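Local structure of alkylhalidase CmlS (Streptomyces venezuelae, 3I3L) at residues 64-69 against 326-331; 86-91 against 123-128; 213-218 against 241-246. The protein acts as a flavin-dependent halogenase in chloramphenicol biosynthesis, working with a covalently attached FAD. All coordinates share one frame; numbering follows the deposited sequence.

Read from the N terminus, the chain first lays down 64-69 beside the flavin, and only after 256 further residues does 326-331 return to complete contact 1. The other two contacts are nested inside that long loop and follow one another without crossing. Contact 2 closes first, over 31 residues, joining the start of strand 89-97 to strand 122-124 just before helix 127-140. Contact 3 spans 22 residues and joins the exit of strand 203-213 to the turn leading into strand 245-253, in the same mixed sheet. Glu64 O and Val125 N probably hydrogen-bond between contacts 1 and 2, while Val89 CG2 packs on Lys242 CA between contacts 2 and 3. Contacts 1 and 2 both touch FAD.

Contact 1: 64-69 against 326-331; sequences ESLLPG and QGVHLA. With FAD (flavin-adenine dinucleotide), chain B.
FAD N3 donates to Ser65 O at 2.6 Å, nearly straight at 165°, the shortest bond between the pyrimidine end of the flavin and the two segments. Next to it Ser65 N donates to FAD O4 at 3.2 Å, so one residue both gives and accepts along the same ring edge. From the other segment Val328 N supplies the third bond, 2.8 Å to FAD O2 with an angle of 166°. The flanking Gly327 brings its CA to 3.3 Å from the ribityl FAD O3'. Val328 carries CG1 anti to its own N (chi1 175°), which leaves CG2 beside that N and 3.3 Å from FAD O2. The same valine also packs against 64-69: Leu66 CD2 sits 3.7 Å from Val328 CB and touches both methyls. Farther from the cofactor, Leu67 CD1 lies 3.4 Å from Gln326 OE1 and rests on His329 CB, while the backbone of Gly69 approaches the edge of the imidazole. Such a grip, made by backbone groups of a loop and of the N-terminal part of helix 327-347, is typical of the FAD-binding domain of flavoprotein monooxygenases and related halogenases, where the N-terminal end of the helix is likely to stabilise negative charge at the flavin N1-O2 end.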
loop_
_atom_site.group_PDB
_atom_site.type_symbol
_atom_site.label_atom_id
_atom_site.label_comp_id
_atom_site.label_asym_id
_atom_site.label_seq_id
_atom_site.Cartn_x
_atom_site.Cartn_y
_atom_site.Cartn_z
ATOM N N GLU A 64 3.959 9.992 8.074
ATOM C CA GLU A 64 2.991 11.056 8.227
ATOM C C GLU A 64 2.042 11.299 7.052
ATOM O O GLU A 64 1.066 12.074 7.188
ATOM C CB GLU A 64 3.745 12.327 8.571
ATOM C CG GLU A 64 4.475 12.164 9.921
ATOM C CD GLU A 64 5.682 13.062 10.050
ATOM O OE1 GLU A 64 6.519 13.106 9.107
ATOM O OE2 GLU A 64 5.798 13.706 11.121
ATOM N N SER A 65 2.311 10.665 5.911
ATOM C CA SER A 65 1.554 11.011 4.701
ATOM C C SER A 65 0.629 9.859 4.361
ATOM O O SER A 65 1.082 8.701 4.117
ATOM C CB SER A 65 2.503 11.340 3.534
ATOM O OG SER A 65 1.822 11.646 2.341
ATOM N N LEU A 66 -0.673 10.169 4.365
ATOM C CA LEU A 66 -1.717 9.152 4.212
ATOM C C LEU A 66 -2.337 9.053 2.826
ATOM O O LEU A 66 -2.019 9.859 1.915
ATOM C CB LEU A 66 -2.780 9.395 5.268
ATOM C CG LEU A 66 -2.248 9.526 6.720
ATOM C CD1 LEU A 66 -3.397 9.558 7.719
ATOM C CD2 LEU A 66 -1.299 8.339 7.008
ATOM N N LEU A 67 -3.244 8.085 2.648
ATOM C CA LEU A 67 -3.804 7.819 1.301
ATOM C C LEU A 67 -5.336 7.812 1.343
ATOM O O LEU A 67 -5.959 7.581 2.408
ATOM C CB LEU A 67 -3.251 6.491 0.739
ATOM C CG LEU A 67 -1.744 6.453 0.368
ATOM C CD1 LEU A 67 -1.299 4.973 -0.041
ATOM C CD2 LEU A 67 -1.378 7.467 -0.781
ATOM N N PRO A 68 -5.952 8.085 0.211
ATOM C CA PRO A 68 -7.431 8.105 0.103
ATOM C C PRO A 68 -8.074 6.829 0.597
ATOM O O PRO A 68 -9.163 6.879 1.198
ATOM C CB PRO A 68 -7.673 8.245 -1.418
ATOM C CG PRO A 68 -6.498 9.044 -1.880
ATOM C CD PRO A 68 -5.312 8.537 -1.027
ATOM N N GLY A 69 -7.416 5.692 0.334
ATOM C CA GLY A 69 -7.974 4.378 0.701
ATOM C C GLY A 69 -8.175 4.242 2.204
ATOM O O GLY A 69 -9.107 3.581 2.663
ATOM N N GLN A 326 2.687 3.882 1.563
ATOM C CA GLN A 326 1.737 2.826 1.632
ATOM C C GLN A 326 1.550 2.262 3.061
ATOM O O GLN A 326 0.711 1.363 3.297
ATOM C CB GLN A 326 2.192 1.668 0.733
ATOM C CG GLN A 326 2.327 2.034 -0.745
ATOM C CD GLN A 326 1.042 1.791 -1.550
ATOM O OE1 GLN A 326 0.425 2.751 -2.039
ATOM N NE2 GLN A 326 0.646 0.522 -1.696
ATOM N N GLY A 327 2.382 2.701 3.987
ATOM C CA GLY A 327 2.541 1.928 5.240
ATOM C C GLY A 327 1.241 1.921 6.068
ATOM O O GLY A 327 0.805 0.874 6.479
ATOM N N VAL A 328 0.711 3.105 6.377
ATOM C CA VAL A 328 -0.516 3.230 7.158
ATOM C C VAL A 328 -1.702 2.640 6.416
ATOM O O VAL A 328 -2.586 2.030 7.003
ATOM C CB VAL A 328 -0.794 4.693 7.580
ATOM C CG1 VAL A 328 -2.201 4.798 8.323
ATOM C CG2 VAL A 328 0.327 5.181 8.475
ATOM N N HIS A 329 -1.708 2.799 5.111
ATOM C CA HIS A 329 -2.733 2.159 4.309
ATOM C C HIS A 329 -2.734 0.630 4.442
ATOM O O HIS A 329 -3.783 -0.013 4.624
ATOM C CB HIS A 329 -2.623 2.528 2.817
ATOM C CG HIS A 329 -3.627 1.800 1.989
ATOM N ND1 HIS A 329 -4.986 2.032 2.111
ATOM C CD2 HIS A 329 -3.487 0.805 1.071
ATOM C CE1 HIS A 329 -5.634 1.212 1.303
ATOM N NE2 HIS A 329 -4.749 0.472 0.652
ATOM N N LEU A 330 -1.578 0.019 4.322
ATOM C CA LEU A 330 -1.520 -1.468 4.469
ATOM C C LEU A 330 -1.796 -1.881 5.906
ATOM O O LEU A 330 -2.419 -2.910 6.134
ATOM C CB LEU A 330 -0.188 -1.985 4.019
ATOM C CG LEU A 330 0.045 -1.931 2.504
ATOM C CD1 LEU A 330 1.447 -2.403 2.189
ATOM C CD2 LEU A 330 -0.974 -2.841 1.795
ATOM N N ALA A 331 -1.400 -1.069 6.889
ATOM C CA ALA A 331 -1.790 -1.382 8.278
ATOM C C ALA A 331 -3.346 -1.383 8.405
ATOM O O ALA A 331 -3.913 -2.246 9.046
ATOM C CB ALA A 331 -1.205 -0.351 9.269
HETATM P PA FAD B . 3.053 1.244 14.481
HETATM O O1A FAD B . 4.525 1.053 14.764
HETATM O O2A FAD B . 2.644 2.573 13.948
HETATM O O5B FAD B . 2.235 0.936 15.860
HETATM C C5B FAD B . 2.563 -0.189 16.650
HETATM C C4B FAD B . 2.314 0.074 18.153
HETATM O O4B FAD B . 2.578 -1.161 18.859
HETATM C C3B FAD B . 3.245 1.112 18.733
HETATM O O3B FAD B . 2.502 2.173 19.252
HETATM C C2B FAD B . 3.998 0.384 19.856
HETATM O O2B FAD B . 4.068 1.165 21.008
HETATM C C1B FAD B . 3.160 -0.860 20.106
HETATM N N9A FAD B . 3.838 -2.055 20.572
HETATM C C8A FAD B . 4.992 -2.598 20.089
HETATM N N7A FAD B . 5.259 -3.729 20.778
HETATM C C5A FAD B . 4.335 -3.877 21.756
HETATM C C6A FAD B . 4.162 -4.839 22.734
HETATM N N6A FAD B . 4.991 -5.862 22.839
HETATM N N1A FAD B . 3.072 -4.730 23.555
HETATM C C2A FAD B . 2.189 -3.683 23.453
HETATM N N3A FAD B . 2.369 -2.753 22.476
HETATM C C4A FAD B . 3.423 -2.844 21.636
HETATM N N1 FAD B . 3.652 5.285 6.254
HETATM C C2 FAD B . 2.740 6.075 5.574
HETATM O O2 FAD B . 1.602 5.644 5.446
HETATM N N3 FAD B . 3.100 7.284 5.042
HETATM C C4 FAD B . 4.381 7.751 5.171
HETATM O O4 FAD B . 4.681 8.889 4.685
HETATM C C4X FAD B . 5.318 6.949 5.825
HETATM N N5 FAD B . 6.602 7.393 5.987
HETATM C C5X FAD B . 7.489 6.643 6.725
HETATM C C6 FAD B . 8.811 7.082 6.887
HETATM C C7 FAD B . 9.713 6.291 7.557
HETATM C C7M FAD B . 11.138 6.744 7.766
HETATM C C8 FAD B . 9.267 5.094 8.107
HETATM C C8M FAD B . 10.174 4.260 8.922
HETATM C C9 FAD B . 7.965 4.619 7.919
HETATM C C9A FAD B . 7.086 5.432 7.219
HETATM N N10 FAD B . 5.801 4.986 7.096
HETATM C C10 FAD B . 4.931 5.704 6.367
HETATM C "C1'" FAD B . 5.537 3.597 7.569
HETATM C "C2'" FAD B . 4.425 3.602 8.591
HETATM O "O2'" FAD B . 4.730 4.540 9.542
HETATM C "C3'" FAD B . 4.118 2.270 9.221
HETATM O "O3'" FAD B . 3.744 1.354 8.215
HETATM C "C4'" FAD B . 2.920 2.392 10.221
HETATM O "O4'" FAD B . 3.262 3.144 11.353
HETATM C "C5'" FAD B . 2.529 1.006 10.718
HETATM O "O5'" FAD B . 1.412 1.086 11.556
HETATM P P FAD B . 1.283 -0.067 12.627
HETATM O O1P FAD B . 1.529 -1.403 11.961
HETATM O O2P FAD B . -0.000 0.125 13.427
HETATM O O3P FAD B . 2.599 0.053 13.561
#

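Contact 2: 86-91 against 123-128; sequences QNYVKK and VQVKRE. With FAD (flavin-adenine dinucleotide), chain B.
The Tyr88 ring is sandwiched: Val125 CG1 stands 3.6 Å above its centre, 12° off the normal, a CH-pi contact, and Gln86 CB covers the opposite face nearer the rim. The second flat group, the guanidinium of Arg127, has FAD O2A in plane at its edge, with NH2 bonded to that phosphate oxygen at 2.9 Å. Both of its terminal nitrogens also reach FAD O4', the NH1 bond being 3.1 Å, while NE pairs with Asp131 and NH1 also bonds Gly63 O, which fixes how the group is turned. Val125 has CG1 anti to its carbonyl carbon (chi1 -50°), the position that presents this methyl to the tyrosine. Tyr88 CB packs in turn on Val123 CB at 3.6 Å. An alanine in place of Tyr88 is likely to leave Val125 CG1 without its aromatic partner and open a gap between it and Gln86. The backbones belong to an antiparallel pairing of strands 89-97 and 122-124, in the mixed sheet of the FAD-binding domain. Gln124 N donates to Val89 O at 2.9 Å (158°), and Lys90 and Val123 form the adjoining non-hydrogen-bonded pair. The return link is not direct: a water accepts from Val89 N at 3.2 Å and donates to Gln124 O at 2.8 Å. Lys91 lays its aliphatic chain across the Gln124 side chain at about a right angle, and its NZ continues to Ser65 OG. Lys126 then occupies the N-cap position, so Arg127 meets FAD from the opening residue of helix 127-140.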
loop_
_atom_site.group_PDB
_atom_site.type_symbol
_atom_site.label_atom_id
_atom_site.label_comp_id
_atom_site.label_asym_id
_atom_site.label_seq_id
_atom_site.Cartn_x
_atom_site.Cartn_y
_atom_site.Cartn_z
ATOM N N GLN A 86 -10.277 17.849 12.878
ATOM C CA GLN A 86 -8.840 17.993 13.146
ATOM C C GLN A 86 -8.149 19.008 12.228
ATOM O O GLN A 86 -7.071 19.477 12.543
ATOM C CB GLN A 86 -8.106 16.642 13.076
ATOM C CG GLN A 86 -8.699 15.506 13.924
ATOM C CD GLN A 86 -9.008 15.923 15.377
ATOM O OE1 GLN A 86 -10.181 15.971 15.799
ATOM N NE2 GLN A 86 -7.971 16.237 16.129
ATOM N N ASN A 87 -8.777 19.342 11.108
ATOM C CA ASN A 87 -8.172 20.237 10.116
ATOM C C ASN A 87 -6.784 19.817 9.626
ATOM O O ASN A 87 -5.852 20.623 9.626
ATOM C CB ASN A 87 -8.130 21.670 10.678
ATOM C CG ASN A 87 -9.506 22.317 10.684
ATOM O OD1 ASN A 87 -10.002 22.699 11.741
ATOM N ND2 ASN A 87 -10.159 22.378 9.502
ATOM N N TYR A 88 -6.648 18.547 9.221
ATOM C CA TYR A 88 -5.357 18.008 8.810
ATOM C C TYR A 88 -4.998 18.703 7.521
ATOM O O TYR A 88 -5.891 18.994 6.732
ATOM C CB TYR A 88 -5.480 16.503 8.572
ATOM C CG TYR A 88 -5.624 15.667 9.840
ATOM C CD1 TYR A 88 -4.764 15.809 10.896
ATOM C CD2 TYR A 88 -6.610 14.727 9.936
ATOM C CE1 TYR A 88 -4.879 15.075 11.994
ATOM C CE2 TYR A 88 -6.737 13.944 11.059
ATOM C CZ TYR A 88 -5.879 14.124 12.084
ATOM O OH TYR A 88 -6.003 13.370 13.214
ATOM N N VAL A 89 -3.713 18.961 7.281
ATOM C CA VAL A 89 -3.324 19.500 5.974
ATOM C C VAL A 89 -3.818 18.544 4.865
ATOM O O VAL A 89 -3.615 17.317 4.981
ATOM C CB VAL A 89 -1.790 19.669 5.882
ATOM C CG1 VAL A 89 -1.332 20.108 4.434
ATOM C CG2 VAL A 89 -1.318 20.677 6.903
ATOM N N LYS A 90 -4.462 19.079 3.818
ATOM C CA LYS A 90 -4.969 18.233 2.722
ATOM C C LYS A 90 -3.904 17.914 1.671
ATOM O O LYS A 90 -3.141 18.789 1.247
ATOM C CB LYS A 90 -6.238 18.785 2.059
ATOM C CG LYS A 90 -7.425 18.791 3.047
ATOM C CD LYS A 90 -8.716 18.164 2.488
ATOM C CE LYS A 90 -9.382 17.135 3.519
ATOM N NZ LYS A 90 -9.519 17.680 4.920
ATOM N N LYS A 91 -3.868 16.651 1.257
ATOM C CA LYS A 91 -2.867 16.211 0.264
ATOM C C LYS A 91 -3.541 15.839 -1.032
ATOM O O LYS A 91 -4.307 14.896 -1.048
ATOM C CB LYS A 91 -2.049 14.998 0.797
ATOM C CG LYS A 91 -1.393 14.195 -0.333
ATOM C CD LYS A 91 -0.259 13.409 0.147
ATOM C CE LYS A 91 -0.642 12.057 0.461
ATOM N NZ LYS A 91 0.460 11.044 -0.029
ATOM N N VAL A 123 -4.581 13.182 3.567
ATOM C CA VAL A 123 -4.109 14.257 4.432
ATOM C C VAL A 123 -2.736 13.916 4.928
ATOM O O VAL A 123 -2.255 12.775 4.754
ATOM C CB VAL A 123 -5.022 14.369 5.665
ATOM C CG1 VAL A 123 -6.417 14.876 5.264
ATOM C CG2 VAL A 123 -5.122 12.964 6.372
ATOM N N GLN A 124 -2.110 14.894 5.552
ATOM C CA GLN A 124 -0.836 14.708 6.206
ATOM C C GLN A 124 -1.115 14.894 7.713
ATOM O O GLN A 124 -1.952 15.716 8.064
ATOM C CB GLN A 124 0.159 15.772 5.732
ATOM C CG GLN A 124 0.048 16.159 4.230
ATOM C CD GLN A 124 0.747 15.143 3.350
ATOM O OE1 GLN A 124 1.118 15.437 2.213
ATOM N NE2 GLN A 124 0.986 13.959 3.884
ATOM N N VAL A 125 -0.460 14.107 8.586
ATOM C CA VAL A 125 -0.751 14.191 10.004
ATOM C C VAL A 125 0.488 14.176 10.867
ATOM O O VAL A 125 1.556 13.718 10.465
ATOM C CB VAL A 125 -1.716 13.060 10.508
ATOM C CG1 VAL A 125 -2.983 12.959 9.580
ATOM C CG2 VAL A 125 -0.975 11.708 10.515
ATOM N N LYS A 126 0.313 14.657 12.086
ATOM C CA LYS A 126 1.228 14.423 13.148
ATOM C C LYS A 126 0.762 13.128 13.801
ATOM O O LYS A 126 -0.361 13.058 14.343
ATOM C CB LYS A 126 1.180 15.625 14.094
ATOM C CG LYS A 126 2.165 15.589 15.211
ATOM C CD LYS A 126 2.345 17.017 15.829
ATOM C CE LYS A 126 3.664 17.650 15.334
ATOM N NZ LYS A 126 3.893 19.021 15.923
ATOM N N ARG A 127 1.577 12.079 13.681
ATOM C CA ARG A 127 1.159 10.714 14.035
ATOM C C ARG A 127 0.796 10.547 15.523
ATOM O O ARG A 127 -0.111 9.756 15.859
ATOM C CB ARG A 127 2.224 9.677 13.657
ATOM C CG ARG A 127 2.232 9.280 12.178
ATOM C CD ARG A 127 0.943 8.486 11.750
ATOM N NE ARG A 127 0.827 7.281 12.569
ATOM C CZ ARG A 127 1.535 6.161 12.350
ATOM N NH1 ARG A 127 2.411 6.102 11.319
ATOM N NH2 ARG A 127 1.403 5.121 13.185
ATOM N N GLU A 128 1.490 11.269 16.402
ATOM C CA GLU A 128 1.172 11.242 17.830
ATOM C C GLU A 128 -0.294 11.672 18.061
ATOM O O GLU A 128 -0.965 11.155 18.946
ATOM C CB GLU A 128 2.154 12.116 18.621
ATOM C CG GLU A 128 2.110 13.585 18.260
ATOM C CD GLU A 128 3.442 14.304 18.559
ATOM O OE1 GLU A 128 3.559 14.921 19.642
ATOM O OE2 GLU A 128 4.371 14.279 17.724
HETATM P PA FAD B . 3.053 1.244 14.481
HETATM O O1A FAD B . 4.525 1.053 14.764
HETATM O O2A FAD B . 2.644 2.573 13.948
HETATM O O5B FAD B . 2.235 0.936 15.860
HETATM C C5B FAD B . 2.563 -0.189 16.650
HETATM C C4B FAD B . 2.314 0.074 18.153
HETATM O O4B FAD B . 2.578 -1.161 18.859
HETATM C C3B FAD B . 3.245 1.112 18.733
HETATM O O3B FAD B . 2.502 2.173 19.252
HETATM C C2B FAD B . 3.998 0.384 19.856
HETATM O O2B FAD B . 4.068 1.165 21.008
HETATM C C1B FAD B . 3.160 -0.860 20.106
HETATM N N9A FAD B . 3.838 -2.055 20.572
HETATM C C8A FAD B . 4.992 -2.598 20.089
HETATM N N7A FAD B . 5.259 -3.729 20.778
HETATM C C5A FAD B . 4.335 -3.877 21.756
HETATM C C6A FAD B . 4.162 -4.839 22.734
HETATM N N6A FAD B . 4.991 -5.862 22.839
HETATM N N1A FAD B . 3.072 -4.730 23.555
HETATM C C2A FAD B . 2.189 -3.683 23.453
HETATM N N3A FAD B . 2.369 -2.753 22.476
HETATM C C4A FAD B . 3.423 -2.844 21.636
HETATM N N1 FAD B . 3.652 5.285 6.254
HETATM C C2 FAD B . 2.740 6.075 5.574
HETATM O O2 FAD B . 1.602 5.644 5.446
HETATM N N3 FAD B . 3.100 7.284 5.042
HETATM C C4 FAD B . 4.381 7.751 5.171
HETATM O O4 FAD B . 4.681 8.889 4.685
HETATM C C4X FAD B . 5.318 6.949 5.825
HETATM N N5 FAD B . 6.602 7.393 5.987
HETATM C C5X FAD B . 7.489 6.643 6.725
HETATM C C6 FAD B . 8.811 7.082 6.887
HETATM C C7 FAD B . 9.713 6.291 7.557
HETATM C C7M FAD B . 11.138 6.744 7.766
HETATM C C8 FAD B . 9.267 5.094 8.107
HETATM C C8M FAD B . 10.174 4.260 8.922
HETATM C C9 FAD B . 7.965 4.619 7.919
HETATM C C9A FAD B . 7.086 5.432 7.219
HETATM N N10 FAD B . 5.801 4.986 7.096
HETATM C C10 FAD B . 4.931 5.704 6.367
HETATM C "C1'" FAD B . 5.537 3.597 7.569
HETATM C "C2'" FAD B . 4.425 3.602 8.591
HETATM O "O2'" FAD B . 4.730 4.540 9.542
HETATM C "C3'" FAD B . 4.118 2.270 9.221
HETATM O "O3'" FAD B . 3.744 1.354 8.215
HETATM C "C4'" FAD B . 2.920 2.392 10.221
HETATM O "O4'" FAD B . 3.262 3.144 11.353
HETATM C "C5'" FAD B . 2.529 1.006 10.718
HETATM O "O5'" FAD B . 1.412 1.086 11.556
HETATM P P FAD B . 1.283 -0.067 12.627
HETATM O O1P FAD B . 1.529 -1.403 11.961
HETATM O O2P FAD B . -0.000 0.125 13.427
HETATM O O3P FAD B . 2.599 0.053 13.561
HETATM O O HOH W 1 -1.742 18.056 9.631
#

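Contact 3: 213-218 against 241-246; sequences KLKDPF and IKDDLY
Tyr246 lies against Leu214, Lys215 and Asp216, and its side chain can be traced outward along them. The bond from CA to CB points toward 213-218. Beyond it, Leu214 CD2 sits over one face of the ring, 4.1 Å above the plane and displaced toward the rim, with CD1 as its nearest ring atom; Leu214 O also lies near CD1, though its exact place in the model is less certain. CE1 comes next, 3.7 Å from Asp216 N, which is at the ring edge, and CZ comes nearest to Asp216 CA. At the tip, OH is 3.2 Å from Asp216 CA, and the carboxylate plane of that aspartate stands 85° from the ring. Asp216 itself is held within its loop by an Asx turn: Phe218 N donates to OD1 at 2.8 Å, from above the carboxylate plane, and OD2 takes Gly224 N. The backbones meet where Leu214 N donates to Asp244 O, 2.8 Å and 164°, and Lys213 CA adds a CA-H...O contact to the same oxygen. Nearer the surface Lys215 NZ forms a salt bridge of 3.2 Å with Asp243 OD2, on its syn side; both residues also touch a crystal neighbour, and lattice contacts may influence them. Ile241 N bonds to Leu245 O at 2.9 Å, closing the turn that connects strand 234-240 with strand 245-253. Lys213 and Leu245 form a non-hydrogen-bonded antiparallel pair, and Tyr246 bonds through its backbone to Phe212, so the contact marks the end of strand 203-213, which runs between strands 245-253 and 287-302, before the chain leaves the sheet and brings Phe218 to Leu446 and Asp448.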
loop_
_atom_site.group_PDB
_atom_site.type_symbol
_atom_site.label_atom_id
_atom_site.label_comp_id
_atom_site.label_asym_id
_atom_site.label_seq_id
_atom_site.Cartn_x
_atom_site.Cartn_y
_atom_site.Cartn_z
ATOM N N LYS A 213 10.586 24.937 9.758
ATOM C CA LYS A 213 9.567 25.978 9.660
ATOM C C LYS A 213 9.667 26.580 8.269
ATOM O O LYS A 213 10.674 27.186 7.913
ATOM C CB LYS A 213 9.784 27.035 10.744
ATOM C CG LYS A 213 8.885 28.294 10.635
ATOM C CD LYS A 213 8.216 28.628 11.992
ATOM C CE LYS A 213 9.202 29.154 13.014
ATOM N NZ LYS A 213 9.418 30.632 12.854
ATOM N N LEU A 214 8.620 26.367 7.478
ATOM C CA LEU A 214 8.618 26.720 6.072
ATOM C C LEU A 214 7.178 26.652 5.643
ATOM O O LEU A 214 6.458 25.742 6.048
ATOM C CB LEU A 214 9.433 25.689 5.259
ATOM C CG LEU A 214 9.378 25.832 3.725
ATOM C CD1 LEU A 214 10.102 27.098 3.235
ATOM C CD2 LEU A 214 9.930 24.597 3.040
ATOM N N LYS A 215 6.749 27.600 4.831
ATOM C CA LYS A 215 5.382 27.625 4.349
ATOM C C LYS A 215 5.355 26.998 2.950
ATOM O O LYS A 215 6.246 27.266 2.131
ATOM C CB LYS A 215 4.870 29.076 4.308
ATOM C CG LYS A 215 3.385 29.244 3.905
ATOM C CD LYS A 215 2.502 29.675 5.101
ATOM C CE LYS A 215 2.688 31.164 5.463
ATOM N NZ LYS A 215 1.828 31.595 6.608
ATOM N N ASP A 216 4.358 26.158 2.673
ATOM C CA ASP A 216 4.255 25.572 1.351
ATOM C C ASP A 216 4.483 26.694 0.337
ATOM O O ASP A 216 3.761 27.680 0.350
ATOM C CB ASP A 216 2.892 24.913 1.170
ATOM C CG ASP A 216 2.761 24.146 -0.156
ATOM O OD1 ASP A 216 3.499 24.407 -1.121
ATOM O OD2 ASP A 216 1.874 23.276 -0.234
ATOM N N PRO A 217 5.487 26.558 -0.531
ATOM C CA PRO A 217 5.824 27.589 -1.523
ATOM C C PRO A 217 4.928 27.568 -2.756
ATOM O O PRO A 217 5.161 28.329 -3.715
ATOM C CB PRO A 217 7.231 27.184 -1.973
ATOM C CG PRO A 217 7.233 25.692 -1.830
ATOM C CD PRO A 217 6.434 25.429 -0.574
ATOM N N PHE A 218 3.943 26.677 -2.758
ATOM C CA PHE A 218 3.049 26.589 -3.893
ATOM C C PHE A 218 1.571 26.871 -3.550
ATOM O O PHE A 218 1.030 26.422 -2.539
ATOM C CB PHE A 218 3.284 25.259 -4.675
ATOM C CG PHE A 218 4.686 25.153 -5.295
ATOM C CD1 PHE A 218 5.087 26.017 -6.311
ATOM C CD2 PHE A 218 5.612 24.227 -4.823
ATOM C CE1 PHE A 218 6.347 25.937 -6.854
ATOM C CE2 PHE A 218 6.877 24.155 -5.374
ATOM C CZ PHE A 218 7.242 24.988 -6.388
ATOM N N ILE A 241 3.097 18.950 7.192
ATOM C CA ILE A 241 2.187 18.468 8.189
ATOM C C ILE A 241 1.450 19.621 8.905
ATOM O O ILE A 241 0.563 19.384 9.722
ATOM C CB ILE A 241 2.869 17.571 9.227
ATOM C CG1 ILE A 241 3.923 18.347 9.974
ATOM C CG2 ILE A 241 3.480 16.312 8.556
ATOM C CD1 ILE A 241 4.197 17.768 11.307
ATOM N N LYS A 242 1.818 20.855 8.580
ATOM C CA LYS A 242 1.042 22.020 9.015
ATOM C C LYS A 242 1.110 23.106 7.966
ATOM O O LYS A 242 1.690 22.888 6.888
ATOM C CB LYS A 242 1.519 22.550 10.366
ATOM C CG LYS A 242 0.755 21.987 11.508
ATOM C CD LYS A 242 1.521 22.134 12.813
ATOM C CE LYS A 242 0.754 21.465 13.978
ATOM N NZ LYS A 242 0.290 20.070 13.637
ATOM N N ASP A 243 0.523 24.264 8.289
ATOM C CA ASP A 243 0.638 25.474 7.476
ATOM C C ASP A 243 2.114 25.817 7.191
ATOM O O ASP A 243 2.502 26.076 6.021
ATOM C CB ASP A 243 -0.049 26.658 8.184
ATOM C CG ASP A 243 -0.003 27.972 7.365
ATOM O OD1 ASP A 243 -0.365 27.972 6.159
ATOM O OD2 ASP A 243 0.379 29.016 7.944
ATOM N N ASP A 244 2.928 25.808 8.247
ATOM C CA ASP A 244 4.325 26.204 8.100
ATOM C C ASP A 244 5.322 25.129 8.595
ATOM O O ASP A 244 6.461 25.454 8.977
ATOM C CB ASP A 244 4.560 27.536 8.830
ATOM C CG ASP A 244 4.521 27.385 10.361
ATOM O OD1 ASP A 244 3.680 26.596 10.896
ATOM O OD2 ASP A 244 5.365 28.034 11.026
ATOM N N LEU A 245 4.894 23.863 8.586
ATOM C CA LEU A 245 5.700 22.805 9.153
ATOM C C LEU A 245 5.919 21.691 8.153
ATOM O O LEU A 245 4.983 21.087 7.663
ATOM C CB LEU A 245 5.060 22.256 10.420
ATOM C CG LEU A 245 5.963 22.111 11.626
ATOM C CD1 LEU A 245 5.464 20.990 12.517
ATOM C CD2 LEU A 245 7.380 21.852 11.212
ATOM N N TYR A 246 7.186 21.413 7.876
ATOM C CA TYR A 246 7.557 20.351 6.934
ATOM C C TYR A 246 8.381 19.275 7.602
ATOM O O TYR A 246 9.311 19.573 8.345
ATOM C CB TYR A 246 8.300 20.910 5.739
ATOM C CG TYR A 246 7.402 21.322 4.588
ATOM C CD1 TYR A 246 6.736 22.531 4.594
ATOM C CD2 TYR A 246 7.246 20.496 3.474
ATOM C CE1 TYR A 246 5.975 22.923 3.510
ATOM C CE2 TYR A 246 6.456 20.876 2.396
ATOM C CZ TYR A 246 5.814 22.103 2.447
ATOM O OH TYR A 246 5.024 22.493 1.400
#